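Local coordinates for protein cysteine synthase (PDB 6AHI) that uses pyridoxal 5'-phosphate to make L-cysteine and acetate from O-acetyl-L-serine and hydrogen sulfide, and has O-acetylserine-dependent cystathionine beta-synthase activity, at residues T6-I11 / A82-K87; I26-A31 / L282-Q287; L36-P41 / N260-G265; E207-N212 / I224-I229. All blocks are in the same frame, centred on the assembly; numbering follows the deposited sequence.

Contact 1 of 4, residues T6-I11 / A82-K87; sequences TMQDAI and ALVAIK
Gln8 reaches across to 82-87 and lays its amide between Val84 and Lys87. The chain turns at chi2 (-149°), neither fully extended nor folded back, and this carries Gln8 CD over the valine, 3.7 Å from Val84 CG1, while Gln8 NE2 approaches Lys87 CB to 3.1 Å. Gln8 NE2 also comes within 3.2 Å of Val84 O, but the angle is too poor for a hydrogen bond, and the amide is held instead by packing and by a weak bond from Gln51 of helix 48-60 to OE1.

Lys87 runs out fully extended from a CG anti to its backbone N (chi1 -178°), and this straight chain crosses Thr6 at a slant, with Thr6 OG1 4.0 Å from Lys87 CB. That same Thr6 OG1 accepts from Gln8 N at 3.3 Å, an ST turn that starts the short 3-10 segment 7-10. In this pyridoxal-phosphate-dependent fold the segment lies in the loop between strands 3-4 and 16-19, and the partner segment continues from helix 76-85, whose first residue, Asn76, probably binds the cofactor.

The valine's other branch faces Ile11: Val84 CG2 meets the end of that side chain at Ile11 CD1, 3.9 Å away, the two crossing at about a right angle. Met7 offers Leu83 CD1 its CB alone, at 4.1 Å, because bends at chi2 and chi3 lead the thioether away from the helix. Asn260 and Gly261 of the second subunit pack on Met7 and Leu83 respectively.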
loop_
_atom_site.group_PDB
_atom_site.type_symbol
_atom_site.label_atom_id
_atom_site.label_comp_id
_atom_site.label_asym_id
_atom_site.label_seq_id
_atom_site.Cartn_x
_atom_site.Cartn_y
_atom_site.Cartn_z
ATOM N N THR A 6 13.252 -4.516 9.807
ATOM C CA THR A 6 13.524 -4.283 8.406
ATOM C C THR A 6 12.224 -4.520 7.628
ATOM O O THR A 6 11.471 -5.456 7.940
ATOM C CB THR A 6 14.671 -5.193 7.918
ATOM O OG1 THR A 6 14.694 -5.185 6.501
ATOM C CG2 THR A 6 14.521 -6.651 8.291
ATOM N N MET A 7 11.933 -3.659 6.651
ATOM C CA MET A 7 10.674 -3.803 5.902
ATOM C C MET A 7 10.708 -5.080 5.037
ATOM O O MET A 7 9.685 -5.601 4.623
ATOM C CB MET A 7 10.421 -2.562 5.046
ATOM C CG MET A 7 9.741 -1.440 5.827
ATOM S SD MET A 7 8.446 -2.000 7.004
ATOM C CE MET A 7 7.118 -2.385 5.873
ATOM N N GLN A 8 11.920 -5.608 4.818
ATOM C CA GLN A 8 12.133 -6.883 4.167
ATOM C C GLN A 8 11.435 -8.023 4.871
ATOM O O GLN A 8 10.989 -8.938 4.184
ATOM C CB GLN A 8 13.600 -7.264 4.223
ATOM C CG GLN A 8 14.400 -6.593 3.149
ATOM C CD GLN A 8 15.488 -7.581 2.853
ATOM O OE1 GLN A 8 15.205 -8.732 2.502
ATOM N NE2 GLN A 8 16.725 -7.131 3.020
ATOM N N ASP A 9 11.341 -7.954 6.200
ATOM C CA ASP A 9 10.670 -8.979 6.983
ATOM C C ASP A 9 9.180 -9.093 6.595
ATOM O O ASP A 9 8.504 -10.055 6.955
ATOM C CB ASP A 9 10.756 -8.698 8.492
ATOM C CG ASP A 9 12.093 -8.940 9.193
ATOM O OD1 ASP A 9 12.990 -9.571 8.578
ATOM O OD2 ASP A 9 12.228 -8.484 10.377
ATOM N N ALA A 10 8.628 -8.076 5.931
ATOM C CA ALA A 10 7.203 -8.038 5.642
ATOM C C ALA A 10 6.911 -8.464 4.191
ATOM O O ALA A 10 5.772 -8.365 3.774
ATOM C CB ALA A 10 6.692 -6.641 5.937
ATOM N N ILE A 11 7.937 -8.858 3.407
ATOM C CA ILE A 11 7.761 -9.306 1.987
ATOM C C ILE A 11 7.080 -10.683 1.991
ATOM O O ILE A 11 7.415 -11.548 2.788
ATOM C CB ILE A 11 9.090 -9.303 1.187
ATOM C CG1 ILE A 11 9.567 -7.869 0.930
ATOM C CG2 ILE A 11 8.932 -10.061 -0.125
ATOM C CD1 ILE A 11 10.981 -7.739 0.435
ATOM N N ALA A 82 15.787 -1.569 -4.451
ATOM C CA ALA A 82 16.171 -0.491 -3.557
ATOM C C ALA A 82 15.722 -0.824 -2.124
ATOM O O ALA A 82 16.480 -0.637 -1.180
ATOM C CB ALA A 82 15.590 0.821 -4.023
ATOM N N LEU A 83 14.504 -1.352 -1.998
ATOM C CA LEU A 83 13.933 -1.684 -0.671
ATOM C C LEU A 83 14.781 -2.756 0.026
ATOM O O LEU A 83 15.173 -2.589 1.193
ATOM C CB LEU A 83 12.482 -2.122 -0.871
ATOM C CG LEU A 83 11.728 -2.499 0.401
ATOM C CD1 LEU A 83 11.753 -1.375 1.392
ATOM C CD2 LEU A 83 10.290 -2.834 0.068
ATOM N N VAL A 84 15.158 -3.799 -0.722
ATOM C CA VAL A 84 15.884 -4.928 -0.175
ATOM C C VAL A 84 17.340 -4.513 0.097
ATOM O O VAL A 84 17.926 -4.964 1.046
ATOM C CB VAL A 84 15.785 -6.150 -1.109
ATOM C CG1 VAL A 84 16.682 -7.295 -0.663
ATOM C CG2 VAL A 84 14.349 -6.629 -1.246
ATOM N N ALA A 85 17.908 -3.630 -0.738
ATOM C CA ALA A 85 19.295 -3.163 -0.574
ATOM C C ALA A 85 19.540 -2.501 0.793
ATOM O O ALA A 85 20.662 -2.519 1.316
ATOM C CB ALA A 85 19.635 -2.206 -1.686
ATOM N N ILE A 86 18.503 -1.882 1.357
ATOM C CA ILE A 86 18.633 -1.101 2.605
ATOM C C ILE A 86 19.230 -1.951 3.735
ATOM O O ILE A 86 20.157 -1.516 4.412
ATOM C CB ILE A 86 17.282 -0.472 2.992
ATOM C CG1 ILE A 86 16.906 0.612 1.979
ATOM C CG2 ILE A 86 17.344 0.062 4.417
ATOM C CD1 ILE A 86 15.536 1.195 2.149
ATOM N N LYS A 87 18.721 -3.173 3.909
ATOM C CA LYS A 87 19.120 -4.010 5.029
ATOM C C LYS A 87 20.634 -4.204 5.029
ATOM O O LYS A 87 21.244 -4.144 6.075
ATOM C CB LYS A 87 18.411 -5.366 4.995
ATOM C CG LYS A 87 18.730 -6.286 6.167
ATOM C CD LYS A 87 17.957 -7.590 6.109
ATOM C CE LYS A 87 18.273 -8.527 7.261
ATOM N NZ LYS A 87 17.375 -9.708 7.263
#

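Contact 2 of 4, residues I26-A31 / L282-Q287; sequences IPLNSA and LPEGSQ
Ala31 N donates to Ser286 O at 3.1 Å, the one hydrogen bond between the two segments that is not weak. It opens the parallel pairing in which Ala31 bridges Gln287. Just before it, Ser30 OG accepts a weak bond from Ser286 N (3.1 Å) and is hydrogen-bonded to a water at 2.6 Å that also lies within hydrogen-bonding distance of Leu282 O. Ser286 turns its own hydroxyl back to Pro283 O within its type II turn. A second type II turn, Pro27 to Ser30, lies against it, and Gly285 N makes a weak 3.3 Å bond to Leu28 O.

Gln287 bends at chi2 (-75°) and folds NE2 back over Gly285 O, above the carbonyl plane, with a weak reach to Asn29 O; Gln287 OE1 is hydrogen-bonded to Tyr33 OH and lies 3.6 Å from Ala31 CB. Glu284 runs extended past Pro27, with Glu284 CG 4.1 Å from Pro27 CB, and a water links its OE2 to Leu28 N.

The paired turns lead into neighbouring parallel strands, 31-36 and 287-292, of the six-stranded mixed sheet, with strand 16-19 beyond Ala31 and helix 266-281 ending just before Leu282.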
loop_
_atom_site.group_PDB
_atom_site.type_symbol
_atom_site.label_atom_id
_atom_site.label_comp_id
_atom_site.label_asym_id
_atom_site.label_seq_id
_atom_site.Cartn_x
_atom_site.Cartn_y
_atom_site.Cartn_z
ATOM N N ILE A 26 -18.955 -16.082 -13.168
ATOM C CA ILE A 26 -18.085 -17.245 -13.001
ATOM C C ILE A 26 -19.020 -18.445 -12.859
ATOM O O ILE A 26 -20.004 -18.337 -12.154
ATOM C CB ILE A 26 -17.203 -16.990 -11.769
ATOM C CG1 ILE A 26 -16.252 -15.817 -12.019
ATOM C CG2 ILE A 26 -16.441 -18.226 -11.332
ATOM C CD1 ILE A 26 -15.622 -15.228 -10.768
ATOM N N PRO A 27 -18.833 -19.590 -13.559
ATOM C CA PRO A 27 -19.774 -20.704 -13.418
ATOM C C PRO A 27 -20.004 -21.131 -11.967
ATOM O O PRO A 27 -19.169 -20.927 -11.114
ATOM C CB PRO A 27 -19.133 -21.840 -14.230
ATOM C CG PRO A 27 -18.293 -21.098 -15.276
ATOM C CD PRO A 27 -17.786 -19.868 -14.542
ATOM N N LEU A 28 -21.168 -21.734 -11.739
ATOM C CA LEU A 28 -21.531 -22.373 -10.507
ATOM C C LEU A 28 -20.380 -23.264 -10.009
ATOM O O LEU A 28 -19.820 -24.042 -10.783
ATOM C CB LEU A 28 -22.807 -23.190 -10.746
ATOM C CG LEU A 28 -23.423 -23.786 -9.477
ATOM C CD1 LEU A 28 -23.797 -22.691 -8.482
ATOM C CD2 LEU A 28 -24.642 -24.635 -9.808
ATOM N N ASN A 29 -19.991 -23.047 -8.748
ATOM C CA ASN A 29 -19.021 -23.831 -7.983
ATOM C C ASN A 29 -17.588 -23.578 -8.451
ATOM O O ASN A 29 -16.671 -24.184 -7.922
ATOM C CB ASN A 29 -19.329 -25.327 -8.044
ATOM C CG ASN A 29 -20.629 -25.658 -7.341
ATOM O OD1 ASN A 29 -20.942 -25.030 -6.335
ATOM N ND2 ASN A 29 -21.376 -26.606 -7.881
ATOM N N SER A 30 -17.395 -22.727 -9.453
ATOM C CA SER A 30 -16.070 -22.296 -9.842
ATOM C C SER A 30 -15.654 -21.090 -8.988
ATOM O O SER A 30 -16.481 -20.418 -8.348
ATOM C CB SER A 30 -16.028 -21.952 -11.301
ATOM O OG SER A 30 -16.325 -23.100 -12.082
ATOM N N ALA A 31 -14.359 -20.788 -9.010
ATOM C CA ALA A 31 -13.806 -19.657 -8.299
ATOM C C ALA A 31 -12.553 -19.156 -9.017
ATOM O O ALA A 31 -11.826 -19.954 -9.652
ATOM C CB ALA A 31 -13.450 -20.025 -6.881
ATOM N N LEU A 282 -14.300 -23.099 -18.666
ATOM C CA LEU A 282 -13.995 -24.367 -17.970
ATOM C C LEU A 282 -15.247 -24.933 -17.306
ATOM O O LEU A 282 -16.184 -24.184 -17.019
ATOM C CB LEU A 282 -12.905 -24.098 -16.934
ATOM C CG LEU A 282 -11.518 -23.768 -17.474
ATOM C CD1 LEU A 282 -10.606 -23.372 -16.324
ATOM C CD2 LEU A 282 -10.918 -24.937 -18.242
ATOM N N PRO A 283 -15.290 -26.258 -17.008
ATOM C CA PRO A 283 -16.456 -26.878 -16.361
ATOM C C PRO A 283 -16.788 -26.238 -15.006
ATOM O O PRO A 283 -15.894 -25.722 -14.342
ATOM C CB PRO A 283 -16.013 -28.330 -16.084
ATOM C CG PRO A 283 -14.891 -28.580 -17.087
ATOM C CD PRO A 283 -14.227 -27.240 -17.295
ATOM N N GLU A 284 -18.043 -26.329 -14.570
ATOM C CA GLU A 284 -18.409 -25.934 -13.235
ATOM C C GLU A 284 -17.465 -26.632 -12.253
ATOM O O GLU A 284 -17.101 -27.775 -12.475
ATOM C CB GLU A 284 -19.861 -26.339 -12.933
ATOM C CG GLU A 284 -20.842 -25.496 -13.730
ATOM C CD GLU A 284 -22.313 -25.816 -13.543
ATOM O OE1 GLU A 284 -22.630 -26.861 -12.933
ATOM O OE2 GLU A 284 -23.127 -25.020 -14.026
ATOM N N GLY A 285 -17.116 -25.941 -11.172
ATOM C CA GLY A 285 -16.227 -26.463 -10.164
ATOM C C GLY A 285 -14.754 -26.181 -10.456
ATOM O O GLY A 285 -13.915 -26.579 -9.704
ATOM N N SER A 286 -14.432 -25.469 -11.529
ATOM C CA SER A 286 -13.036 -25.194 -11.846
ATOM C C SER A 286 -12.466 -24.067 -10.960
ATOM O O SER A 286 -13.177 -23.163 -10.564
ATOM C CB SER A 286 -12.897 -24.885 -13.295
ATOM O OG SER A 286 -13.198 -26.034 -14.080
ATOM N N GLN A 287 -11.163 -24.143 -10.646
ATOM C CA GLN A 287 -10.503 -23.196 -9.748
ATOM C C GLN A 287 -9.363 -22.527 -10.527
ATOM O O GLN A 287 -8.475 -23.199 -11.003
ATOM C CB GLN A 287 -10.001 -23.884 -8.480
ATOM C CG GLN A 287 -11.006 -24.848 -7.844
ATOM C CD GLN A 287 -12.109 -24.114 -7.126
ATOM O OE1 GLN A 287 -11.872 -23.250 -6.293
ATOM N NE2 GLN A 287 -13.344 -24.445 -7.475
HETATM O O HOH W 1 -22.926 -22.380 -13.944
HETATM O O HOH W 2 -15.397 -22.697 -14.480
#

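Contact 3 of 4, residues L36-P41 / N260-G265; sequences LEHLNP and NGLLVG
The backbones come nearest at His38 and Val264, whose CA atoms stay 6.9 Å apart: a short 3-10 segment, 37-39, faces an irregular link between helices 246-260 and 266-281. The contact is made mostly by side chains, with one water.

The His38 imidazole is the centrepiece. Its CG stands between the backbone N and the carbonyl carbon (chi1 72°), which points the ring at the opposite segment. Val264 CG1 sits squarely over one face, 3.5 Å from the His38 ring centroid and only 4° off the normal, a CH-pi contact, while Leu39 CD2 covers the opposite face toward the rim. Leu262 CD2 approaches obliquely, 4.0 Å from His38 CE1, and the same methyl lies 4.0 Å from Leu36 CD2, where the two leucines cross at about a right angle. Phe292 of strand 287-292 packs on Leu36, Leu262 and Val264, and Met7 of the second subunit packs on both leucines.

In the ring plane, His38 NE2 is hydrogen-bonded to a water at 2.9 Å, and that water accepts from Leu263 N at 3.1 Å. With methyls on both faces and the water at its edge, the imidazole is probably held in its orientation. One water thus satisfies both a ring nitrogen and a backbone amide in a buried, largely apolar place.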
loop_
_atom_site.group_PDB
_atom_site.type_symbol
_atom_site.label_atom_id
_atom_site.label_comp_id
_atom_site.label_asym_id
_atom_site.label_seq_id
_atom_site.Cartn_x
_atom_site.Cartn_y
_atom_site.Cartn_z
ATOM N N LEU A 36 -2.671 -11.491 -3.977
ATOM C CA LEU A 36 -2.623 -10.045 -3.840
ATOM C C LEU A 36 -1.187 -9.559 -3.546
ATOM O O LEU A 36 -0.894 -9.085 -2.433
ATOM C CB LEU A 36 -3.576 -9.616 -2.719
ATOM C CG LEU A 36 -5.032 -10.035 -2.902
ATOM C CD1 LEU A 36 -5.896 -9.376 -1.839
ATOM C CD2 LEU A 36 -5.504 -9.687 -4.309
ATOM N N GLU A 37 -0.369 -9.554 -4.590
ATOM C CA GLU A 37 1.037 -9.216 -4.507
ATOM C C GLU A 37 1.245 -7.712 -4.395
ATOM O O GLU A 37 2.312 -7.280 -4.039
ATOM C CB GLU A 37 1.746 -9.785 -5.720
ATOM C CG GLU A 37 1.866 -11.286 -5.607
ATOM C CD GLU A 37 2.704 -11.709 -4.409
ATOM O OE1 GLU A 37 3.889 -11.254 -4.323
ATOM O OE2 GLU A 37 2.178 -12.446 -3.515
ATOM N N HIS A 38 0.199 -6.938 -4.664
ATOM C CA HIS A 38 0.246 -5.492 -4.506
ATOM C C HIS A 38 0.369 -5.099 -3.027
ATOM O O HIS A 38 0.735 -3.935 -2.753
ATOM C CB HIS A 38 -0.954 -4.835 -5.192
ATOM C CG HIS A 38 -2.271 -5.026 -4.506
ATOM N ND1 HIS A 38 -2.856 -6.268 -4.346
ATOM C CD2 HIS A 38 -3.120 -4.127 -3.971
ATOM C CE1 HIS A 38 -4.016 -6.113 -3.730
ATOM N NE2 HIS A 38 -4.209 -4.805 -3.506
ATOM N N LEU A 39 0.066 -6.027 -2.097
ATOM C CA LEU A 39 0.129 -5.714 -0.696
ATOM C C LEU A 39 1.532 -5.966 -0.123
ATOM O O LEU A 39 1.732 -5.757 1.046
ATOM C CB LEU A 39 -0.938 -6.498 0.070
ATOM C CG LEU A 39 -2.369 -6.254 -0.414
ATOM C CD1 LEU A 39 -3.376 -7.119 0.323
ATOM C CD2 LEU A 39 -2.745 -4.792 -0.268
ATOM N N ASN A 40 2.508 -6.350 -0.954
ATOM C CA ASN A 40 3.911 -6.335 -0.536
ATOM C C ASN A 40 4.327 -4.910 -0.148
ATOM O O ASN A 40 3.788 -3.927 -0.655
ATOM C CB ASN A 40 4.823 -6.844 -1.652
ATOM C CG ASN A 40 4.788 -8.354 -1.754
ATOM O OD1 ASN A 40 5.166 -9.041 -0.814
ATOM N ND2 ASN A 40 4.353 -8.877 -2.892
ATOM N N PRO A 41 5.334 -4.745 0.736
ATOM C CA PRO A 41 5.709 -3.413 1.231
ATOM C C PRO A 41 6.257 -2.448 0.172
ATOM O O PRO A 41 6.162 -1.232 0.364
ATOM C CB PRO A 41 6.770 -3.717 2.309
ATOM C CG PRO A 41 7.310 -5.087 1.923
ATOM C CD PRO A 41 6.094 -5.825 1.391
ATOM N N ASN A 260 -15.080 -4.358 -5.408
ATOM C CA ASN A 260 -14.371 -5.242 -4.497
ATOM C C ASN A 260 -13.466 -4.486 -3.516
ATOM O O ASN A 260 -12.903 -5.124 -2.603
ATOM C CB ASN A 260 -13.562 -6.292 -5.270
ATOM C CG ASN A 260 -14.416 -6.973 -6.318
ATOM O OD1 ASN A 260 -14.186 -6.819 -7.512
ATOM N ND2 ASN A 260 -15.423 -7.708 -5.886
ATOM N N GLY A 261 -13.253 -3.190 -3.736
ATOM C CA GLY A 261 -12.321 -2.384 -2.919
ATOM C C GLY A 261 -10.856 -2.727 -3.136
ATOM O O GLY A 261 -10.026 -2.392 -2.297
ATOM N N LEU A 262 -10.536 -3.345 -4.275
ATOM C CA LEU A 262 -9.172 -3.662 -4.634
ATOM C C LEU A 262 -8.608 -2.504 -5.471
ATOM O O LEU A 262 -9.146 -2.172 -6.530
ATOM C CB LEU A 262 -9.144 -4.984 -5.400
ATOM C CG LEU A 262 -9.264 -6.235 -4.543
ATOM C CD1 LEU A 262 -9.780 -7.413 -5.354
ATOM C CD2 LEU A 262 -7.936 -6.586 -3.881
ATOM N N LEU A 263 -7.523 -1.899 -4.981
ATOM C CA LEU A 263 -6.886 -0.775 -5.636
ATOM C C LEU A 263 -5.605 -1.245 -6.334
ATOM O O LEU A 263 -4.485 -1.084 -5.820
ATOM C CB LEU A 263 -6.602 0.302 -4.588
ATOM C CG LEU A 263 -7.848 0.831 -3.881
ATOM C CD1 LEU A 263 -7.444 1.701 -2.714
ATOM C CD2 LEU A 263 -8.724 1.615 -4.866
ATOM N N VAL A 264 -5.789 -1.849 -7.508
ATOM C CA VAL A 264 -4.728 -2.546 -8.201
ATOM C C VAL A 264 -4.464 -1.882 -9.549
ATOM O O VAL A 264 -5.298 -1.162 -10.073
ATOM C CB VAL A 264 -5.058 -4.030 -8.376
ATOM C CG1 VAL A 264 -5.022 -4.761 -7.040
ATOM C CG2 VAL A 264 -6.385 -4.231 -9.088
ATOM N N GLY A 265 -3.268 -2.133 -10.096
ATOM C CA GLY A 265 -2.863 -1.539 -11.386
ATOM C C GLY A 265 -3.622 -2.138 -12.563
ATOM O O GLY A 265 -4.323 -3.136 -12.443
HETATM O O HOH W 3 -6.080 -2.903 -2.482
#

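Contact 4 of 4, residues E207-N212 / I224-I229; sequences EGSILN and IGVEFI
Both segments belong to the long connection between strands 200-206 and 240-244 in the pyridoxal-phosphate-dependent fold, and the side chain of Val226 lies about 5 Å from Gly180, part of the glycine-rich loop that probably binds the cofactor. Ser209 makes the main link. With OG anti to its backbone N (chi1 -172°), the hydroxyl meets the valine amide head-on: the bond from Val226 N to Ser209 OG is 2.7 Å long and almost straight, at 176°. The same oxygen is hydrogen-bonded to Glu205, near the end of strand 200-206, so a carboxylate in the second shell positions the group that grips the valine. One residue along, Ile210 N returns a weak bond to Val226 O, at 3.2 Å.

Around this polar pair the branched side chains close up. Val226 CG2 is the shared methyl: it lies 3.7 Å from Leu211 CG and 3.8 Å from Ile210 CD1, both side chains crossing the valine at about a right angle. Ile210 places CG1 between its backbone N and carbonyl carbon (chi1 55°), and this carries the ethyl arm over the opposing backbone, with Ile210 CG1 3.5 Å from Glu227 C. Farther out, Ile229 CD1 borders the apolar patch, 3.8 Å from Leu211 CD2 and 4.1 Å from Ile210 CD1.

Ile179, just after strand 174-178, packs on Leu211 and Val226 and pairs by backbone with Gly225, while Ile224 rests on helix 266-281 at Ser267 and Ala270. Asn212 bonds to Phe241 and Thr243 of strand 240-244.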
loop_
_atom_site.group_PDB
_atom_site.type_symbol
_atom_site.label_atom_id
_atom_site.label_comp_id
_atom_site.label_asym_id
_atom_site.label_seq_id
_atom_site.Cartn_x
_atom_site.Cartn_y
_atom_site.Cartn_z
ATOM N N GLU A 207 -3.295 -5.789 -25.930
ATOM C CA GLU A 207 -3.297 -5.487 -27.374
ATOM C C GLU A 207 -2.001 -4.743 -27.682
ATOM O O GLU A 207 -1.545 -3.920 -26.877
ATOM C CB GLU A 207 -4.521 -4.661 -27.782
ATOM C CG GLU A 207 -4.595 -3.309 -27.079
ATOM C CD GLU A 207 -5.691 -2.377 -27.579
ATOM O OE1 GLU A 207 -5.991 -2.438 -28.806
ATOM O OE2 GLU A 207 -6.211 -1.565 -26.770
ATOM N N GLY A 208 -1.406 -5.082 -28.838
ATOM C CA GLY A 208 -0.149 -4.513 -29.284
ATOM C C GLY A 208 1.066 -5.289 -28.805
ATOM O O GLY A 208 2.202 -4.901 -29.094
ATOM N N SER A 209 0.834 -6.385 -28.071
ATOM C CA SER A 209 1.851 -7.392 -27.765
ATOM C C SER A 209 1.752 -8.502 -28.832
ATOM O O SER A 209 0.716 -8.633 -29.465
ATOM C CB SER A 209 1.619 -7.897 -26.344
ATOM O OG SER A 209 2.659 -8.738 -25.884
ATOM N N ILE A 210 2.780 -9.340 -28.996
ATOM C CA ILE A 210 2.879 -10.217 -30.217
ATOM C C ILE A 210 2.586 -11.710 -29.958
ATOM O O ILE A 210 2.625 -12.487 -30.892
ATOM C CB ILE A 210 4.259 -10.042 -30.896
ATOM C CG1 ILE A 210 5.426 -10.288 -29.926
ATOM C CG2 ILE A 210 4.345 -8.682 -31.567
ATOM C CD1 ILE A 210 5.546 -11.716 -29.443
ATOM N N LEU A 211 2.270 -12.127 -28.721
ATOM C CA LEU A 211 2.289 -13.582 -28.390
ATOM C C LEU A 211 1.209 -14.348 -29.167
ATOM O O LEU A 211 1.421 -15.513 -29.511
ATOM C CB LEU A 211 2.156 -13.778 -26.875
ATOM C CG LEU A 211 3.403 -13.408 -26.057
ATOM C CD1 LEU A 211 3.121 -13.391 -24.562
ATOM C CD2 LEU A 211 4.556 -14.344 -26.355
ATOM N N ASN A 212 0.073 -13.705 -29.476
ATOM C CA ASN A 212 -0.985 -14.322 -30.322
ATOM C C ASN A 212 -0.835 -13.928 -31.797
ATOM O O ASN A 212 -1.795 -14.048 -32.559
ATOM C CB ASN A 212 -2.394 -13.983 -29.828
ATOM C CG ASN A 212 -2.877 -14.985 -28.806
ATOM O OD1 ASN A 212 -2.518 -16.152 -28.909
ATOM N ND2 ASN A 212 -3.672 -14.544 -27.831
ATOM N N ILE A 224 2.840 -5.223 -18.477
ATOM C CA ILE A 224 2.786 -6.435 -19.268
ATOM C C ILE A 224 2.839 -6.040 -20.744
ATOM O O ILE A 224 2.548 -4.922 -21.095
ATOM C CB ILE A 224 1.537 -7.299 -18.953
ATOM C CG1 ILE A 224 0.238 -6.540 -19.225
ATOM C CG2 ILE A 224 1.582 -7.834 -17.530
ATOM C CD1 ILE A 224 -0.988 -7.411 -19.254
ATOM N N GLY A 225 3.174 -7.009 -21.585
ATOM C CA GLY A 225 3.332 -6.812 -23.011
ATOM C C GLY A 225 4.748 -7.109 -23.421
ATOM O O GLY A 225 5.695 -6.752 -22.696
ATOM N N VAL A 226 4.874 -7.799 -24.558
ATOM C CA VAL A 226 6.150 -8.120 -25.141
ATOM C C VAL A 226 6.117 -7.730 -26.623
ATOM O O VAL A 226 5.066 -7.774 -27.307
ATOM C CB VAL A 226 6.493 -9.612 -24.971
ATOM C CG1 VAL A 226 6.305 -10.062 -23.537
ATOM C CG2 VAL A 226 5.683 -10.481 -25.901
ATOM N N GLU A 227 7.295 -7.375 -27.114
ATOM C CA GLU A 227 7.513 -7.076 -28.539
ATOM C C GLU A 227 8.236 -8.241 -29.238
ATOM O O GLU A 227 8.471 -8.167 -30.453
ATOM C CB GLU A 227 8.296 -5.772 -28.690
ATOM C CG GLU A 227 7.651 -4.606 -27.958
ATOM C CD GLU A 227 8.211 -3.225 -28.271
ATOM O OE1 GLU A 227 8.344 -2.897 -29.474
ATOM O OE2 GLU A 227 8.511 -2.472 -27.307
ATOM N N PHE A 228 8.567 -9.295 -28.479
ATOM C CA PHE A 228 9.256 -10.504 -28.906
ATOM C C PHE A 228 9.025 -11.613 -27.867
ATOM O O PHE A 228 8.575 -11.342 -26.747
ATOM C CB PHE A 228 10.764 -10.236 -29.081
ATOM C CG PHE A 228 11.449 -9.599 -27.893
ATOM C CD1 PHE A 228 11.657 -10.315 -26.722
ATOM C CD2 PHE A 228 11.920 -8.300 -27.963
ATOM C CE1 PHE A 228 12.305 -9.737 -25.644
ATOM C CE2 PHE A 228 12.555 -7.717 -26.873
ATOM C CZ PHE A 228 12.739 -8.435 -25.715
ATOM N N ILE A 229 9.376 -12.852 -28.229
ATOM C CA ILE A 229 9.208 -14.039 -27.342
ATOM C C ILE A 229 10.197 -13.937 -26.180
ATOM O O ILE A 229 11.392 -13.796 -26.400
ATOM C CB ILE A 229 9.418 -15.366 -28.109
ATOM C CG1 ILE A 229 8.499 -15.527 -29.325
ATOM C CG2 ILE A 229 9.290 -16.539 -27.145
ATOM C CD1 ILE A 229 7.002 -15.473 -29.021
#

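From the N terminus, the chain opens contact 1 at 6-11, then passes the first segments of contacts 2 (26-31) and 3 (36-41) before contact 1 closes at 82-87, so contact 1 crosses both. It joins the loop after strand 3-4 to helix 76-85. Contact 4 opens and closes within the connection between strands 200-206 and 240-244; contact 3 then closes around it at 260-265, tying the loop after strand 31-36 to the link between helices 246-260 and 266-281. Contact 2 encloses both at 282-287, joining neighbouring strands of the mixed sheet at their start. Contacts 1 and 3 touch, Pro41 packing against Met7 and Ile11, and both meet the second subunit.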